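Side-chain contacts in 4-alpha-glucanotransferase (Aquifex aeolicus, PDB 1TZ7), which belongs to the amylomaltase (disproportionating enzyme, D-enzyme) family, whose fold is built round a barrel of eight parallel strands: residues S35-G40 with D92-L97; S76-N81 with V224-M229; S149-D154 with V293-K298. One frame throughout, in Å; residues are numbered along the deposited sequence.

Contact 1: S35-G40 with D92-L97; sequences SPYGIG and DPEELL
The loop that follows the first strand of the barrel, 23-27, meets the start of the short helix 94-98 where Tyr-37 reaches across to Pro-93 and Glu-94. Tyr-37 supplies nearly all of the 35-40 side. Pro-93 CG sits over one face of the phenol ring, displaced toward the rim on which CD2 lies, with 3.5 Å between Tyr-37 CD2 and Pro-93 CG. The same CG is 3.9 Å from the ring centroid and only 25° off the ring normal, which qualifies it as a CH-pi contact rather than a grazing touch.

The rotation about CA-CB leaves Tyr-37 CG anti to its carbonyl carbon (chi1 -59°), and from there the ring runs outward until its hydroxyl passes beyond the proline. At that end Tyr-37 OH donates to Glu-94 OE1 at 2.8 Å, and OE1 accepts through its anti lone pair, the one directed away from the second carboxylate oxygen. The carboxylate stands almost perpendicular to the phenol plane (89°), and it approaches at the ring edge. Glu-94 gets there with a chain extended beyond CG, and its CG lies 3.3 Å from Tyr-37 OH, so methylene as well as oxygen borders the hydroxyl.

In the fold, the contact joins the loop after strand 23-27 to the first turn of helix 94-98. Asp-92 precedes that turn, and its OD1 accepts a capping bond from Glu-94 N at 3.1 Å, the N-H arriving from well above the carboxylate plane. The residue that accepts the tyrosine hydrogen bond through OE1 thus also has its backbone N bonded, to Asp-92. Farther out, Leu-107 touches Tyr-37, Leu-127 of helix 117-133 packs on Pro-93, and Gln-208 of helix 192-218 accepts from the backbone N of Asp-92.

Contact 2: S76-N81 with V224-M229; sequences SPYSSN and VGDLPM
Tyr-78 and Asp-226 meet through a short hydrogen bond at the end of barrel strand 222-227, Tyr-78 OH donating to Asp-226 OD1 over 2.6 Å. In barrels of this kind the active site lies at the C-terminal ends of the strands, and the position of Asp-226, next to last in its strand, is consistent with such a place. With CG anti to the backbone N (chi1 -163°), the carboxylate extends toward the tyrosine hydroxyl. The acceptor is met from above the carboxylate, 47° out of its plane, while the oxygen itself lies near the plane of the phenol ring, at its edge. Ring and carboxylate are turned 77° against each other. The second oxygen also borders the phenol, with Asp-226 OD2 3.7 Å from Tyr-78 CE1.

Farther along the ring, Pro-228 CG comes within 3.9 Å of Tyr-78 CD1, obliquely to it, and the two side chains cross at about a right angle. Strand residue and proline thus touch successive parts of one tyrosine: the hydroxyl end and CE1 meet Asp-226, and CD1 meets Pro-228.

Around these groups, Arg-304 of the neighbouring strand 302-305 makes at most a long, weak ion pair with OD1. The rings of Tyr-78 and His-404 also meet, at a shallow angle. Behind the tyrosine, a type I beta turn runs from Ser-76 to Ser-79, its closing backbone bond weak. It is reinforced by an ST turn, in which Ser-76 OG accepts from Tyr-78 N at 3.2 Å.

Contact 3: S149-D154 with V293-K298; sequences SYWLRD and VLHNLK. Unlike the reference sequence in segment 293-298: Leu-294 (reference His).
Trp-151 turns the face of its five-membered ring to the edge of the His-295 imidazole, an offset edge-to-face pair with centroids 4.5 Å apart and planes at 78°. The nearest atoms are Trp-151 NE1 and His-295 CE1, at 3.2 Å. Although ND1 also lies near the indole NE1, the angle there is too poor for a hydrogen bond, which makes this a ring contact and not a polar one. On the opposite face of the indole, Leu-152 CB sits over the centre.

Tyr-150 approaches the imidazole differently. Its OH lies in the imidazole plane and is hydrogen-bonded to His-295 ND1 at 2.9 Å, the two rings meeting rim to rim with neither over the other. Tyr-150 and Trp-151 both hold CG between the backbone N and the carbonyl carbon (chi1 51° and 70°), an arrangement that sends consecutive rings toward the same histidine and brings Trp-151 CD1 over a face of Tyr-150, 3.2 Å above its plane and displaced toward the ring's rim. The Lys-298 chain runs antiparallel alongside the tyrosine, its CE 3.3 Å from Tyr-150 OH, and its NZ makes a salt bridge with Glu-147.

The aromatic cluster joins helix 149-165 to helix 287-297, the last helix before barrel strand 302-305. Phe-84 extends it, its ring meeting those of Trp-151 and His-295, while its carbonyl O is hydrogen-bonded to His-295 NE2. With partners at both imidazole nitrogens, Tyr-150 and Phe-84, the buried histidine has its polar atoms satisfied, and the two bonds probably restrict rotation of the ring.

Contacts 2 and 3 adjoin: their centres are 15 Å apart, and Leu-227 CD1 packs 3.4 Å from Asn-296 CG, tying the strand of contact 2 to the helix of contact 3. Along the chain these two cross, as do contacts 1 and 2, while contact 1 closes before contact 3 opens. Contact 1 stands apart, its nearest atoms about 10 Å from contact 2 and about 15 Å from contact 3. Contact 2 is centred about 4 Å from the chain centre; contact 3 lies farther out, at 16 Å, and contact 1 farthest, at 21 Å. For contact 2, its place at the C-terminal end of a barrel strand is consistent with proximity to the active site.

Contact 1: S35-G40 with D92-L97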
loop_
_atom_site.group_PDB
_atom_site.type_symbol
_atom_site.label_atom_id
_atom_site.label_comp_id
_atom_site.label_asym_id
_atom_site.label_seq_id
_atom_site.Cartn_x
_atom_site.Cartn_y
_atom_site.Cartn_z
ATOM N N SER A 35 8.852 -16.369 -2.594
ATOM C CA SER A 35 9.283 -16.676 -3.952
ATOM C C SER A 35 10.807 -16.822 -4.011
ATOM O O SER A 35 11.515 -16.285 -3.164
ATOM C CB SER A 35 8.826 -15.582 -4.913
ATOM O OG SER A 35 7.429 -15.365 -4.808
ATOM N N PRO A 36 11.305 -17.552 -5.011
ATOM C CA PRO A 36 12.694 -18.017 -5.008
ATOM C C PRO A 36 13.725 -16.993 -5.513
ATOM O O PRO A 36 14.900 -17.330 -5.567
ATOM C CB PRO A 36 12.659 -19.244 -5.951
ATOM C CG PRO A 36 11.221 -19.299 -6.515
ATOM C CD PRO A 36 10.582 -18.002 -6.208
ATOM N N TYR A 37 13.299 -15.777 -5.873
ATOM C CA TYR A 37 14.202 -14.836 -6.566
ATOM C C TYR A 37 14.493 -13.563 -5.751
ATOM O O TYR A 37 14.626 -12.467 -6.308
ATOM C CB TYR A 37 13.644 -14.494 -7.947
ATOM C CG TYR A 37 13.472 -15.715 -8.812
ATOM C CD1 TYR A 37 14.578 -16.392 -9.312
ATOM C CD2 TYR A 37 12.209 -16.213 -9.107
ATOM C CE1 TYR A 37 14.433 -17.521 -10.096
ATOM C CE2 TYR A 37 12.051 -17.343 -9.891
ATOM C CZ TYR A 37 13.171 -17.995 -10.384
ATOM O OH TYR A 37 13.027 -19.119 -11.164
ATOM N N GLY A 38 14.607 -13.727 -4.431
ATOM C CA GLY A 38 15.119 -12.677 -3.561
ATOM C C GLY A 38 14.016 -11.836 -2.959
ATOM O O GLY A 38 14.249 -11.063 -2.041
ATOM N N ILE A 39 12.809 -11.995 -3.482
ATOM C CA ILE A 39 11.670 -11.194 -3.062
ATOM C C ILE A 39 10.375 -11.865 -3.533
ATOM O O ILE A 39 10.384 -12.641 -4.485
ATOM C CB ILE A 39 11.788 -9.748 -3.652
ATOM C CG1 ILE A 39 10.779 -8.816 -2.998
ATOM C CG2 ILE A 39 11.598 -9.764 -5.175
ATOM C CD1 ILE A 39 11.143 -7.347 -3.127
ATOM N N GLY A 40 9.272 -11.566 -2.859
ATOM C CA GLY A 40 7.973 -12.085 -3.259
ATOM C C GLY A 40 7.525 -11.484 -4.582
ATOM O O GLY A 40 7.857 -10.336 -4.888
ATOM N N ASP A 92 7.204 -11.763 -11.664
ATOM C CA ASP A 92 7.663 -13.144 -11.704
ATOM C C ASP A 92 8.483 -13.384 -12.978
ATOM O O ASP A 92 7.945 -13.352 -14.078
ATOM C CB ASP A 92 6.457 -14.094 -11.671
ATOM C CG ASP A 92 6.847 -15.545 -11.877
ATOM O OD1 ASP A 92 7.989 -15.916 -11.530
ATOM O OD2 ASP A 92 6.073 -16.384 -12.377
ATOM N N PRO A 93 9.787 -13.626 -12.821
ATOM C CA PRO A 93 10.687 -13.788 -13.970
ATOM C C PRO A 93 10.509 -15.127 -14.694
ATOM O O PRO A 93 11.010 -15.288 -15.808
ATOM C CB PRO A 93 12.084 -13.700 -13.336
ATOM C CG PRO A 93 11.896 -14.130 -11.922
ATOM C CD PRO A 93 10.498 -13.763 -11.535
ATOM N N GLU A 94 9.809 -16.072 -14.067
ATOM C CA GLU A 94 9.581 -17.385 -14.676
ATOM C C GLU A 94 8.578 -17.310 -15.839
ATOM O O GLU A 94 8.563 -18.185 -16.703
ATOM C CB GLU A 94 9.100 -18.395 -13.625
ATOM C CG GLU A 94 10.234 -19.069 -12.862
ATOM C CD GLU A 94 9.741 -19.995 -11.763
ATOM O OE1 GLU A 94 10.565 -20.400 -10.914
ATOM O OE2 GLU A 94 8.537 -20.318 -11.749
ATOM N N GLU A 95 7.748 -16.264 -15.857
ATOM C CA GLU A 95 6.869 -16.009 -17.005
ATOM C C GLU A 95 7.676 -15.572 -18.218
ATOM O O GLU A 95 7.328 -15.894 -19.354
ATOM C CB GLU A 95 5.815 -14.945 -16.670
ATOM C CG GLU A 95 4.549 -15.058 -17.522
ATOM C CD GLU A 95 3.774 -13.749 -17.637
ATOM O OE1 GLU A 95 2.660 -13.771 -18.197
ATOM O OE2 GLU A 95 4.276 -12.703 -17.173
ATOM N N LEU A 96 8.758 -14.837 -17.974
ATOM C CA LEU A 96 9.672 -14.440 -19.046
ATOM C C LEU A 96 10.356 -15.670 -19.663
ATOM O O LEU A 96 10.641 -15.693 -20.854
ATOM C CB LEU A 96 10.731 -13.460 -18.520
ATOM C CG LEU A 96 10.204 -12.176 -17.854
ATOM C CD1 LEU A 96 11.335 -11.437 -17.159
ATOM C CD2 LEU A 96 9.525 -11.278 -18.873
ATOM N N LEU A 97 10.609 -16.684 -18.836
ATOM C CA LEU A 97 11.189 -17.950 -19.310
ATOM C C LEU A 97 10.172 -18.734 -20.143
ATOM O O LEU A 97 10.527 -19.370 -21.133
ATOM C CB LEU A 97 11.662 -18.801 -18.113
ATOM C CG LEU A 97 12.494 -20.077 -18.387
ATOM C CD1 LEU A 97 11.596 -21.304 -18.533
ATOM C CD2 LEU A 97 13.398 -19.924 -19.603
#

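Contact 2: S76-N81 with V224-M229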
loop_
_atom_site.group_PDB
_atom_site.type_symbol
_atom_site.label_atom_id
_atom_site.label_comp_id
_atom_site.label_asym_id
_atom_site.label_seq_id
_atom_site.Cartn_x
_atom_site.Cartn_y
_atom_site.Cartn_z
ATOM N N SER A 76 10.244 2.064 0.705
ATOM C CA SER A 76 8.880 2.235 1.212
ATOM C C SER A 76 7.884 2.260 0.058
ATOM O O SER A 76 8.072 2.992 -0.911
ATOM C CB SER A 76 8.766 3.528 2.020
ATOM O OG SER A 76 7.428 3.740 2.458
ATOM N N PRO A 77 6.822 1.456 0.164
ATOM C CA PRO A 77 5.720 1.493 -0.799
ATOM C C PRO A 77 4.981 2.833 -0.821
ATOM O O PRO A 77 4.237 3.105 -1.765
ATOM C CB PRO A 77 4.779 0.383 -0.296
ATOM C CG PRO A 77 5.609 -0.462 0.585
ATOM C CD PRO A 77 6.605 0.438 1.205
ATOM N N TYR A 78 5.179 3.650 0.214
ATOM C CA TYR A 78 4.413 4.884 0.383
ATOM C C TYR A 78 5.205 6.113 -0.064
ATOM O O TYR A 78 4.740 7.240 0.085
ATOM C CB TYR A 78 3.985 5.047 1.846
ATOM C CG TYR A 78 3.083 3.941 2.341
ATOM C CD1 TYR A 78 1.699 4.040 2.227
ATOM C CD2 TYR A 78 3.613 2.793 2.919
ATOM C CE1 TYR A 78 0.863 3.019 2.680
ATOM C CE2 TYR A 78 2.786 1.766 3.375
ATOM C CZ TYR A 78 1.417 1.887 3.253
ATOM O OH TYR A 78 0.602 0.880 3.704
ATOM N N SER A 79 6.399 5.887 -0.614
ATOM C CA SER A 79 7.217 6.975 -1.160
ATOM C C SER A 79 7.781 6.588 -2.529
ATOM O O SER A 79 8.925 6.134 -2.643
ATOM C CB SER A 79 8.352 7.326 -0.198
ATOM O OG SER A 79 8.919 8.578 -0.520
ATOM N N SER A 80 6.966 6.780 -3.563
ATOM C CA SER A 80 7.238 6.237 -4.888
ATOM C C SER A 80 7.313 7.363 -5.910
ATOM O O SER A 80 6.754 8.436 -5.704
ATOM C CB SER A 80 6.122 5.254 -5.287
ATOM O OG SER A 80 6.336 4.730 -6.583
ATOM N N ASN A 81 7.997 7.111 -7.019
ATOM C CA ASN A 81 8.009 8.061 -8.124
ATOM C C ASN A 81 6.749 7.967 -9.024
ATOM O O ASN A 81 6.686 8.598 -10.068
ATOM C CB ASN A 81 9.300 7.915 -8.970
ATOM C CG ASN A 81 9.497 6.498 -9.528
ATOM O OD1 ASN A 81 8.543 5.747 -9.706
ATOM N ND2 ASN A 81 10.752 6.143 -9.806
ATOM N N VAL A 224 -7.904 -5.919 -1.005
ATOM C CA VAL A 224 -7.818 -4.599 -0.433
ATOM C C VAL A 224 -6.459 -3.986 -0.767
ATOM O O VAL A 224 -5.428 -4.454 -0.305
ATOM C CB VAL A 224 -8.000 -4.643 1.104
ATOM C CG1 VAL A 224 -7.966 -3.243 1.692
ATOM C CG2 VAL A 224 -9.305 -5.353 1.466
ATOM N N GLY A 225 -6.477 -2.949 -1.584
ATOM C CA GLY A 225 -5.286 -2.213 -1.907
ATOM C C GLY A 225 -5.178 -0.954 -1.091
ATOM O O GLY A 225 -6.067 -0.629 -0.314
ATOM N N ASP A 226 -4.084 -0.242 -1.275
ATOM C CA ASP A 226 -3.687 0.807 -0.360
ATOM C C ASP A 226 -3.294 2.052 -1.146
ATOM O O ASP A 226 -2.401 2.004 -1.993
ATOM C CB ASP A 226 -2.511 0.333 0.492
ATOM C CG ASP A 226 -2.307 1.180 1.732
ATOM O OD1 ASP A 226 -1.780 0.643 2.738
ATOM O OD2 ASP A 226 -2.636 2.387 1.799
ATOM N N LEU A 227 -3.974 3.159 -0.866
ATOM C CA LEU A 227 -3.722 4.429 -1.557
ATOM C C LEU A 227 -3.066 5.412 -0.612
ATOM O O LEU A 227 -3.718 5.938 0.287
ATOM C CB LEU A 227 -5.038 5.027 -2.068
ATOM C CG LEU A 227 -5.385 4.738 -3.522
ATOM C CD1 LEU A 227 -5.810 3.294 -3.680
ATOM C CD2 LEU A 227 -6.482 5.683 -4.006
ATOM N N PRO A 228 -1.776 5.670 -0.806
ATOM C CA PRO A 228 -1.088 6.705 -0.042
ATOM C C PRO A 228 -1.742 8.062 -0.248
ATOM O O PRO A 228 -2.201 8.348 -1.343
ATOM C CB PRO A 228 0.333 6.691 -0.628
ATOM C CG PRO A 228 0.467 5.366 -1.274
ATOM C CD PRO A 228 -0.880 5.002 -1.764
ATOM N N MET A 229 -1.784 8.880 0.796
ATOM C CA MET A 229 -2.387 10.205 0.701
ATOM C C MET A 229 -1.658 11.028 -0.352
ATOM O O MET A 229 -2.283 11.676 -1.188
ATOM C CB MET A 229 -2.323 10.913 2.049
ATOM C CG MET A 229 -2.708 12.407 2.012
ATOM S SD MET A 229 -4.383 12.722 1.379
ATOM C CE MET A 229 -5.373 12.126 2.735
#

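Contact 3: S149-D154 with V293-K298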
loop_
_atom_site.group_PDB
_atom_site.type_symbol
_atom_site.label_atom_id
_atom_site.label_comp_id
_atom_site.label_asym_id
_atom_site.label_seq_id
_atom_site.Cartn_x
_atom_site.Cartn_y
_atom_site.Cartn_z
ATOM N N SER A 149 -3.468 5.400 -21.073
ATOM C CA SER A 149 -2.944 6.633 -21.679
ATOM C C SER A 149 -2.861 7.790 -20.675
ATOM O O SER A 149 -1.993 8.657 -20.784
ATOM C CB SER A 149 -3.821 7.052 -22.863
ATOM O OG SER A 149 -5.169 7.246 -22.455
ATOM N N TYR A 150 -3.770 7.795 -19.707
ATOM C CA TYR A 150 -3.904 8.912 -18.774
ATOM C C TYR A 150 -2.672 9.074 -17.833
ATOM O O TYR A 150 -2.430 10.164 -17.316
ATOM C CB TYR A 150 -5.208 8.770 -17.939
ATOM C CG TYR A 150 -5.383 7.412 -17.282
ATOM C CD1 TYR A 150 -5.093 7.229 -15.940
ATOM C CD2 TYR A 150 -5.845 6.309 -18.012
ATOM C CE1 TYR A 150 -5.251 5.989 -15.330
ATOM C CE2 TYR A 150 -6.002 5.063 -17.410
ATOM C CZ TYR A 150 -5.701 4.911 -16.071
ATOM O OH TYR A 150 -5.852 3.677 -15.460
ATOM N N TRP A 151 -1.907 7.990 -17.622
ATOM C CA TRP A 151 -0.717 8.052 -16.735
ATOM C C TRP A 151 0.582 7.505 -17.373
ATOM O O TRP A 151 1.676 7.959 -17.036
ATOM C CB TRP A 151 -0.989 7.322 -15.414
ATOM C CG TRP A 151 -1.079 5.829 -15.547
ATOM C CD1 TRP A 151 -2.200 5.099 -15.797
ATOM C CD2 TRP A 151 -0.007 4.884 -15.431
ATOM N NE1 TRP A 151 -1.897 3.759 -15.847
ATOM C CE2 TRP A 151 -0.556 3.600 -15.625
ATOM C CE3 TRP A 151 1.364 4.991 -15.184
ATOM C CZ2 TRP A 151 0.216 2.439 -15.580
ATOM C CZ3 TRP A 151 2.130 3.831 -15.140
ATOM C CH2 TRP A 151 1.552 2.579 -15.336
ATOM N N LEU A 152 0.457 6.536 -18.280
ATOM C CA LEU A 152 1.608 5.714 -18.682
ATOM C C LEU A 152 2.511 6.415 -19.703
ATOM O O LEU A 152 3.718 6.234 -19.684
ATOM C CB LEU A 152 1.143 4.370 -19.234
ATOM C CG LEU A 152 2.253 3.416 -19.704
ATOM C CD1 LEU A 152 3.291 3.171 -18.608
ATOM C CD2 LEU A 152 1.653 2.105 -20.172
ATOM N N ARG A 153 1.917 7.210 -20.594
ATOM C CA ARG A 153 2.701 8.037 -21.519
ATOM C C ARG A 153 3.635 8.945 -20.739
ATOM O O ARG A 153 4.804 9.099 -21.087
ATOM C CB ARG A 153 1.779 8.884 -22.409
ATOM C CG ARG A 153 1.036 8.090 -23.473
ATOM C CD ARG A 153 -0.312 8.702 -23.883
ATOM N NE ARG A 153 -0.550 8.606 -25.325
ATOM C CZ ARG A 153 -0.877 7.478 -25.967
ATOM N NH1 ARG A 153 -1.071 7.496 -27.280
ATOM N NH2 ARG A 153 -1.008 6.335 -25.299
ATOM N N ASP A 154 3.109 9.541 -19.675
ATOM C CA ASP A 154 3.866 10.467 -18.858
ATOM C C ASP A 154 4.907 9.739 -18.012
ATOM O O ASP A 154 6.000 10.241 -17.813
ATOM C CB ASP A 154 2.927 11.264 -17.955
ATOM C CG ASP A 154 2.142 12.311 -18.714
ATOM O OD1 ASP A 154 0.915 12.400 -18.516
ATOM O OD2 ASP A 154 2.667 13.084 -19.528
ATOM N N VAL A 293 -8.737 6.798 -8.368
ATOM C CA VAL A 293 -9.647 5.778 -7.868
ATOM C C VAL A 293 -9.995 4.799 -8.978
ATOM O O VAL A 293 -9.917 3.595 -8.789
ATOM C CB VAL A 293 -10.935 6.409 -7.281
ATOM C CG1 VAL A 293 -11.986 5.337 -6.977
ATOM C CG2 VAL A 293 -10.607 7.201 -6.026
ATOM N N LEU A 294 -10.365 5.330 -10.143
ATOM C CA LEU A 294 -10.666 4.498 -11.318
ATOM C C LEU A 294 -9.489 3.557 -11.632
ATOM O O LEU A 294 -9.679 2.363 -11.845
ATOM C CB LEU A 294 -10.979 5.388 -12.545
ATOM C CG LEU A 294 -12.059 4.903 -13.527
ATOM C CD1 LEU A 294 -13.416 4.921 -12.892
ATOM C CD2 LEU A 294 -12.056 5.763 -14.779
ATOM N N HIS A 295 -8.280 4.111 -11.648
ATOM C CA HIS A 295 -7.072 3.328 -11.939
ATOM C C HIS A 295 -6.897 2.193 -10.939
ATOM O O HIS A 295 -6.690 1.044 -11.317
ATOM C CB HIS A 295 -5.843 4.232 -11.907
ATOM C CG HIS A 295 -4.543 3.494 -12.024
ATOM N ND1 HIS A 295 -4.010 3.114 -13.237
ATOM C CD2 HIS A 295 -3.666 3.077 -11.081
ATOM C CE1 HIS A 295 -2.862 2.491 -13.035
ATOM N NE2 HIS A 295 -2.631 2.456 -11.735
ATOM N N ASN A 296 -6.983 2.521 -9.666
ATOM C CA ASN A 296 -6.740 1.548 -8.613
ATOM C C ASN A 296 -7.837 0.460 -8.549
ATOM O O ASN A 296 -7.583 -0.653 -8.095
ATOM C CB ASN A 296 -6.606 2.254 -7.261
ATOM C CG ASN A 296 -5.192 2.819 -7.027
ATOM O OD1 ASN A 296 -4.284 2.096 -6.626
ATOM N ND2 ASN A 296 -5.020 4.113 -7.275
ATOM N N LEU A 297 -9.042 0.787 -9.023
ATOM C CA LEU A 297 -10.134 -0.202 -9.090
ATOM C C LEU A 297 -9.925 -1.226 -10.226
ATOM O O LEU A 297 -10.605 -2.245 -10.270
ATOM C CB LEU A 297 -11.494 0.495 -9.262
ATOM C CG LEU A 297 -12.103 1.128 -7.998
ATOM C CD1 LEU A 297 -13.408 1.850 -8.346
ATOM C CD2 LEU A 297 -12.345 0.081 -6.913
ATOM N N LYS A 298 -8.988 -0.943 -11.143
ATOM C CA LYS A 298 -8.514 -1.966 -12.102
ATOM C C LYS A 298 -7.776 -3.086 -11.368
ATOM O O LYS A 298 -7.763 -4.240 -11.817
ATOM C CB LYS A 298 -7.574 -1.347 -13.143
ATOM C CG LYS A 298 -8.228 -0.358 -14.085
ATOM C CD LYS A 298 -7.188 0.233 -15.064
ATOM C CE LYS A 298 -7.841 1.112 -16.134
ATOM N NZ LYS A 298 -8.359 0.310 -17.275
#